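Local coordinates for protein mini spindles (Drosophila melanogaster, PDB 5VJC) that probably binds tubulin through this HEAT-repeat TOG domain and so promotes microtubule dynamics and formation of the mitotic spindle, at residues Lys53-Asn58 with Leu68-Gln73. Numbering follows the deposited sequence.
Sequences KALIAN and LKVIEQ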
loop_
_atom_site.group_PDB
_atom_site.type_symbol
_atom_site.label_atom_id
_atom_site.label_comp_id
_atom_site.label_asym_id
_atom_site.label_seq_id
_atom_site.Cartn_x
_atom_site.Cartn_y
_atom_site.Cartn_z
ATOM N N LYS A 53 15.547 19.678 12.456
ATOM C CA LYS A 53 16.779 19.101 11.928
ATOM C C LYS A 53 17.304 17.924 12.754
ATOM O O LYS A 53 18.006 17.067 12.216
ATOM C CB LYS A 53 17.851 20.181 11.780
ATOM C CG LYS A 53 17.635 21.042 10.517
ATOM C CD LYS A 53 17.631 22.526 10.819
ATOM C CE LYS A 53 17.132 23.338 9.614
ATOM N NZ LYS A 53 18.004 23.050 8.444
ATOM N N ALA A 54 16.964 17.857 14.038
ATOM C CA ALA A 54 17.354 16.673 14.811
ATOM C C ALA A 54 16.544 15.453 14.338
ATOM O O ALA A 54 17.067 14.338 14.253
ATOM C CB ALA A 54 17.156 16.907 16.305
ATOM N N LEU A 55 15.273 15.689 14.019
ATOM C CA LEU A 55 14.393 14.632 13.536
ATOM C C LEU A 55 14.928 14.087 12.222
ATOM O O LEU A 55 15.051 12.874 12.051
ATOM C CB LEU A 55 12.979 15.151 13.358
ATOM C CG LEU A 55 11.899 14.105 13.094
ATOM C CD1 LEU A 55 11.658 13.258 14.356
ATOM C CD2 LEU A 55 10.626 14.779 12.625
ATOM N N ILE A 56 15.260 14.994 11.302
ATOM C CA ILE A 56 15.905 14.618 10.044
ATOM C C ILE A 56 17.135 13.737 10.290
ATOM O O ILE A 56 17.305 12.700 9.638
ATOM C CB ILE A 56 16.325 15.867 9.221
ATOM C CG1 ILE A 56 15.094 16.632 8.722
ATOM C CG2 ILE A 56 17.209 15.469 8.040
ATOM C CD1 ILE A 56 15.433 17.925 7.954
ATOM N N ALA A 57 17.995 14.152 11.223
ATOM C CA ALA A 57 19.188 13.378 11.553
ATOM C C ALA A 57 18.832 11.936 11.946
ATOM O O ALA A 57 19.448 10.987 11.452
ATOM C CB ALA A 57 19.985 14.061 12.680
ATOM N N ASN A 58 17.830 11.788 12.813
ATOM C CA ASN A 58 17.372 10.470 13.272
ATOM C C ASN A 58 16.715 9.651 12.177
ATOM O O ASN A 58 16.835 8.428 12.147
ATOM C CB ASN A 58 16.394 10.623 14.438
ATOM C CG ASN A 58 17.093 10.999 15.723
ATOM O OD1 ASN A 58 18.235 10.604 15.942
ATOM N ND2 ASN A 58 16.421 11.774 16.571
ATOM N N LEU A 68 12.611 3.902 15.300
ATOM C CA LEU A 68 11.532 3.666 16.252
ATOM C C LEU A 68 11.278 4.938 17.035
ATOM O O LEU A 68 10.136 5.296 17.285
ATOM C CB LEU A 68 11.843 2.499 17.210
ATOM C CG LEU A 68 11.845 1.070 16.639
ATOM C CD1 LEU A 68 12.365 0.083 17.672
ATOM C CD2 LEU A 68 10.467 0.643 16.177
ATOM N N LYS A 69 12.354 5.604 17.441
ATOM C CA LYS A 69 12.245 6.893 18.121
ATOM C C LYS A 69 11.486 7.922 17.291
ATOM O O LYS A 69 10.568 8.582 17.788
ATOM C CB LYS A 69 13.642 7.441 18.457
ATOM C CG LYS A 69 13.613 8.803 19.141
ATOM C CD LYS A 69 15.048 9.175 19.530
ATOM C CE LYS A 69 15.096 10.378 20.448
ATOM N NZ LYS A 69 16.493 10.619 20.900
ATOM N N VAL A 70 11.877 8.064 16.027
ATOM C CA VAL A 70 11.179 8.985 15.128
ATOM C C VAL A 70 9.678 8.700 15.083
ATOM O O VAL A 70 8.849 9.607 15.226
ATOM C CB VAL A 70 11.757 8.918 13.698
ATOM C CG1 VAL A 70 10.838 9.640 12.708
ATOM C CG2 VAL A 70 13.156 9.536 13.661
ATOM N N ILE A 71 9.315 7.429 14.914
ATOM C CA ILE A 71 7.894 7.066 14.864
ATOM C C ILE A 71 7.174 7.383 16.179
ATOM O O ILE A 71 6.070 7.923 16.177
ATOM C CB ILE A 71 7.712 5.577 14.527
ATOM C CG1 ILE A 71 8.125 5.329 13.071
ATOM C CG2 ILE A 71 6.251 5.168 14.764
ATOM C CD1 ILE A 71 8.567 3.915 12.778
ATOM N N GLU A 72 7.808 7.053 17.303
ATOM C CA GLU A 72 7.247 7.420 18.599
ATOM C C GLU A 72 7.047 8.946 18.740
ATOM O O GLU A 72 6.028 9.405 19.234
ATOM C CB GLU A 72 8.149 6.914 19.717
ATOM C CG GLU A 72 7.593 7.179 21.098
ATOM C CD GLU A 72 8.498 6.626 22.184
ATOM O OE1 GLU A 72 9.649 7.114 22.320
ATOM O OE2 GLU A 72 8.062 5.692 22.890
ATOM N N GLN A 73 8.024 9.725 18.301
ATOM C CA GLN A 73 7.890 11.178 18.393
ATOM C C GLN A 73 6.748 11.671 17.501
ATOM O O GLN A 73 5.915 12.466 17.925
ATOM C CB GLN A 73 9.206 11.851 18.034
ATOM C CG GLN A 73 10.231 11.757 19.147
ATOM C CD GLN A 73 11.622 12.111 18.691
ATOM O OE1 GLN A 73 11.939 12.022 17.509
ATOM N NE2 GLN A 73 12.469 12.509 19.632
HETATM O O HOH W 1 13.876 13.587 16.851
#
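Val70 lays its two methyls over the facing side of helix 53-59. Val70 CG2 presses on the root of the Asn58 side chain, 3.5 Å from Asn58 CB. CG1 meets the tip of Leu55, with Val70 CG1 to Leu55 CD1 at 4.1 Å. The two apolar side chains cross at a slant. The first bond of the Leu55 side chain points past helix 64-77 rather than at it, but CG lies anti to the backbone N (chi1 -170°), and this brings CD1 toward helix 64-77. There Leu55 CD1 also touches the amide end of Gln73, 3.4 Å from Gln73 OE1. Leu55 and Gln73 run past each other in opposite directions.

One water bridges the polar side chains of the contact. It accepts from Asn58 ND2 at 3.1 Å and donates to Gln73 OE1 at 2.6 Å. It therefore couples the two side-chain amides, which make no direct bond to each other. The Gln73 chain is extended beyond CG and reaches across to this water. The exposed, fully extended Lys69 side chain slants across that of Asn58, with Lys69 CD 4.2 Å from Asn58 ND2.

The axes stay 9.8 Å apart and run roughly antiparallel, at 139°. Only 222 Å² is buried, so the pairing is light. It joins consecutive helices of the α-solenoid near its N-terminal end. Behind helix 53-59, Ile56 packs on helix 36-48. Val70 and Ile71 both rest on Trp95 of helix 89-99, while Leu68 and Ile71 reach helix 105-124.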